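Local coordinates for collagen adhesin (Staphylococcus aureus, PDB 2F68), which binds host collagen at the staphylococcal surface, probably by closing two Ig-like domains around the rope-like triple helix in a "collagen hug", at residues Y154-M159 with R168-I173. Residues are numbered along the deposited sequence; the frame is centred on the assembly and turned at random.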
ATOM      1  N   TYR A 154       4.732   0.196 -19.345  1.00 20.69           N
ATOM      2  CA  TYR A 154       5.213  -0.444 -18.125  1.00 21.24           C
ATOM      3  C   TYR A 154       4.049  -0.669 -17.163  1.00 21.10           C
ATOM      4  O   TYR A 154       3.050   0.056 -17.203  1.00 21.89           O
ATOM      5  CB  TYR A 154       6.325   0.382 -17.462  1.00 23.11           C
ATOM      6  CG  TYR A 154       5.855   1.626 -16.734  1.00 24.46           C
ATOM      7  CD1 TYR A 154       5.657   2.825 -17.417  1.00 25.10           C
ATOM      8  CD2 TYR A 154       5.624   1.606 -15.357  1.00 24.62           C
ATOM      9  CE1 TYR A 154       5.230   3.971 -16.751  1.00 25.61           C
ATOM     10  CE2 TYR A 154       5.196   2.745 -14.682  1.00 25.85           C
ATOM     11  CZ  TYR A 154       5.002   3.923 -15.385  1.00 25.79           C
ATOM     12  OH  TYR A 154       4.579   5.053 -14.721  1.00 25.40           O
ATOM     13  N   LYS A 155       4.185  -1.674 -16.303  1.00 20.04           N
ATOM     14  CA  LYS A 155       3.134  -2.024 -15.356  1.00 21.41           C
ATOM     15  C   LYS A 155       3.626  -1.906 -13.914  1.00 20.03           C
ATOM     16  O   LYS A 155       4.709  -2.391 -13.576  1.00 20.16           O
ATOM     17  CB  LYS A 155       2.616  -3.435 -15.641  1.00 22.82           C
ATOM     18  CG  LYS A 155       1.272  -3.752 -15.001  1.00 29.86           C
ATOM     19  CD  LYS A 155       0.761  -5.130 -15.407  1.00 34.97           C
ATOM     20  CE  LYS A 155       1.653  -6.257 -14.894  1.00 32.18           C
ATOM     21  NZ  LYS A 155       1.923  -6.167 -13.432  1.00 29.94           N
ATOM     22  N   THR A 156       2.820  -1.255 -13.078  1.00 19.70           N
ATOM     23  CA  THR A 156       3.161  -1.029 -11.672  1.00 20.06           C
ATOM     24  C   THR A 156       1.940  -1.182 -10.759  1.00 20.21           C
ATOM     25  O   THR A 156       0.804  -1.235 -11.232  1.00 20.50           O
ATOM     26  CB  THR A 156       3.829   0.361 -11.460  1.00 19.40           C
ATOM     27  OG1 THR A 156       4.235   0.500 -10.092  1.00 20.55           O
ATOM     28  CG2 THR A 156       2.876   1.501 -11.828  1.00 21.63           C
ATOM     29  N   GLY A 157       2.188  -1.257  -9.452  1.00 20.74           N
ATOM     30  CA  GLY A 157       1.121  -1.386  -8.463  1.00 20.58           C
ATOM     31  C   GLY A 157       1.582  -1.133  -7.041  1.00 22.13           C
ATOM     32  O   GLY A 157       2.777  -1.197  -6.744  1.00 19.67           O
ATOM     33  N   ASP A 158       0.625  -0.849  -6.159  1.00 22.08           N
ATOM     34  CA  ASP A 158       0.908  -0.596  -4.744  1.00 25.21           C
ATOM     35  C   ASP A 158      -0.282  -0.939  -3.846  1.00 26.53           C
ATOM     36  O   ASP A 158      -1.377  -1.232  -4.333  1.00 24.48           O
ATOM     37  CB  ASP A 158       1.349   0.861  -4.529  1.00 25.88           C
ATOM     38  CG  ASP A 158       0.284   1.867  -4.937  1.00 27.15           C
ATOM     39  OD1 ASP A 158      -0.663   2.092  -4.153  1.00 29.33           O
ATOM     40  OD2 ASP A 158       0.407   2.447  -6.037  1.00 34.47           O
ATOM     41  N   MET A 159      -0.053  -0.905  -2.536  1.00 27.39           N
ATOM     42  CA  MET A 159      -1.107  -1.127  -1.551  1.00 29.51           C
ATOM     43  C   MET A 159      -1.338   0.146  -0.742  1.00 28.11           C
ATOM     44  O   MET A 159      -0.392   0.734  -0.212  1.00 27.31           O
ATOM     45  CB  MET A 159      -0.744  -2.295  -0.630  1.00 30.07           C
ATOM     46  CG  MET A 159      -1.925  -2.889   0.130  1.00 31.54           C
ATOM     47  SD  MET A 159      -1.471  -4.258   1.215  1.00 38.83           S
ATOM     48  CE  MET A 159      -1.059  -5.537   0.027  1.00 23.47           C
ATOM     49  N   ARG A 168      -3.717  -2.368  -5.658  1.00 21.75           N
ATOM     50  CA  ARG A 168      -3.898  -1.537  -6.847  1.00 21.54           C
ATOM     51  C   ARG A 168      -2.966  -1.987  -7.966  1.00 21.62           C
ATOM     52  O   ARG A 168      -1.869  -2.485  -7.706  1.00 21.73           O
ATOM     53  CB  ARG A 168      -3.641  -0.062  -6.524  1.00 21.69           C
ATOM     54  CG  ARG A 168      -4.515   0.513  -5.419  1.00 27.27           C
ATOM     55  CD  ARG A 168      -3.951   1.831  -4.918  1.00 35.44           C
ATOM     56  NE  ARG A 168      -4.305   2.960  -5.779  1.00 34.10           N
ATOM     57  CZ  ARG A 168      -3.605   4.088  -5.875  1.00 32.84           C
ATOM     58  NH1 ARG A 168      -2.489   4.255  -5.177  1.00 34.64           N
ATOM     59  NH2 ARG A 168      -4.020   5.053  -6.684  1.00 30.15           N
ATOM     60  N   TRP A 169      -3.415  -1.816  -9.207  1.00 20.95           N
ATOM     61  CA  TRP A 169      -2.606  -2.134 -10.382  1.00 20.25           C
ATOM     62  C   TRP A 169      -2.768  -1.059 -11.451  1.00 19.87           C
ATOM     63  O   TRP A 169      -3.859  -0.520 -11.636  1.00 19.88           O
ATOM     64  CB  TRP A 169      -2.986  -3.503 -10.952  1.00 19.59           C
ATOM     65  CG  TRP A 169      -2.729  -4.650 -10.017  1.00 19.98           C
ATOM     66  CD1 TRP A 169      -3.664  -5.383  -9.343  1.00 19.43           C
ATOM     67  CD2 TRP A 169      -1.453  -5.194  -9.652  1.00 18.77           C
ATOM     68  NE1 TRP A 169      -3.051  -6.350  -8.583  1.00 18.29           N
ATOM     69  CE2 TRP A 169      -1.695  -6.257  -8.753  1.00 18.47           C
ATOM     70  CE3 TRP A 169      -0.129  -4.887  -9.997  1.00 17.62           C
ATOM     71  CZ2 TRP A 169      -0.662  -7.017  -8.194  1.00 20.76           C
ATOM     72  CZ3 TRP A 169       0.899  -5.641  -9.438  1.00 19.52           C
ATOM     73  CH2 TRP A 169       0.624  -6.695  -8.547  1.00 19.97           C
ATOM     74  N   PHE A 170      -1.678  -0.756 -12.151  1.00 20.10           N
ATOM     75  CA  PHE A 170      -1.672   0.292 -13.170  1.00 20.25           C
ATOM     76  C   PHE A 170      -1.068  -0.190 -14.486  1.00 20.10           C
ATOM     77  O   PHE A 170       0.079  -0.642 -14.525  1.00 19.91           O
ATOM     78  CB  PHE A 170      -0.912   1.527 -12.668  1.00 21.09           C
ATOM     79  CG  PHE A 170      -1.579   2.234 -11.519  1.00 23.68           C
ATOM     80  CD1 PHE A 170      -1.270   1.896 -10.203  1.00 24.78           C
ATOM     81  CD2 PHE A 170      -2.507   3.245 -11.751  1.00 25.13           C
ATOM     82  CE1 PHE A 170      -1.883   2.549  -9.137  1.00 25.38           C
ATOM     83  CE2 PHE A 170      -3.123   3.905 -10.692  1.00 25.29           C
ATOM     84  CZ  PHE A 170      -2.811   3.556  -9.382  1.00 25.11           C
ATOM     85  N   LEU A 171      -1.850  -0.090 -15.558  1.00 20.08           N
ATOM     86  CA  LEU A 171      -1.382  -0.405 -16.906  1.00 19.94           C
ATOM     87  C   LEU A 171      -1.175   0.879 -17.704  1.00 20.47           C
ATOM     88  O   LEU A 171      -2.114   1.417 -18.297  1.00 18.52           O
ATOM     89  CB  LEU A 171      -2.362  -1.343 -17.625  1.00 20.78           C
ATOM     90  CG  LEU A 171      -2.160  -2.858 -17.508  1.00 24.79           C
ATOM     91  CD1 LEU A 171      -2.465  -3.371 -16.108  1.00 24.83           C
ATOM     92  CD2 LEU A 171      -3.021  -3.580 -18.534  1.00 20.74           C
ATOM     93  N   ASN A 172       0.064   1.362 -17.707  1.00 20.09           N
ATOM     94  CA  ASN A 172       0.413   2.622 -18.358  1.00 20.32           C
ATOM     95  C   ASN A 172       0.897   2.418 -19.794  1.00 20.52           C
ATOM     96  O   ASN A 172       2.049   2.048 -20.027  1.00 20.02           O
ATOM     97  CB  ASN A 172       1.458   3.377 -17.528  1.00 21.15           C
ATOM     98  CG  ASN A 172       0.974   3.696 -16.121  1.00 24.23           C
ATOM     99  OD1 ASN A 172      -0.101   4.269 -15.933  1.00 26.12           O
ATOM    100  ND2 ASN A 172       1.773   3.332 -15.125  1.00 26.86           N
ATOM    101  N   ILE A 173       0.001   2.666 -20.749  1.00 21.12           N
ATOM    102  CA  ILE A 173       0.268   2.427 -22.169  1.00 20.94           C
ATOM    103  C   ILE A 173       0.522   3.737 -22.919  1.00 22.53           C
ATOM    104  O   ILE A 173      -0.195   4.721 -22.721  1.00 21.98           O
ATOM    105  CB  ILE A 173      -0.901   1.661 -22.850  1.00 21.13           C
ATOM    106  CG1 ILE A 173      -1.403   0.519 -21.957  1.00 20.37           C
ATOM    107  CG2 ILE A 173      -0.476   1.136 -24.223  1.00 18.22           C
ATOM    108  CD1 ILE A 173      -2.770  -0.026 -22.341  1.00 22.22           C
TER
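Thr156 and Phe170 form the central hydrogen-bonded pair of an antiparallel hairpin: Phe170 N gives a short bond of 2.7 Å to Thr156 O, and Thr156 N returns one of 3.2 Å to Phe170 O. Lys155 CA makes a CA-H...O contact with Phe170 O, 3.5 Å. Toward one end Asn172 N bonds Tyr154 O, the return from Tyr154 N to Asn172 O being weak. At the other, Arg168 N reaches Asp158 O at 2.9 Å, with another weak return, Asp158 N to Arg168 O. Their side chains run side by side into a salt bridge, Arg168 NH1 to the syn lone pair of Asp158 OD1 at 3.0 Å; Phe170 CZ lies over one face of the Arg168 guanidinium, offset toward the rim. Chi1 of 75° brings the Tyr154 ring under Asn172 CB, 4.3 Å from its centroid. Asn172 ND2 comes to 3.3 Å from Tyr154 OH, but at too poor an angle for a hydrogen bond; Asn172 OD1 bonds Ser255 OG. On the buried face, Lys155 CD lies 3.7 Å from Leu171 CD1, and its chain bends to bring NZ to Asn272 O. Trp169 NE1 bonds Thr260 OG1. Backbone bonds and one salt bridge thus hold the hairpin together, while Lys155 bonds across to strand 269-278 of the other sheet and Trp169 within its own, to strand 252-262: only the lysine's bond joins the two sheets of the collagen-binding domain.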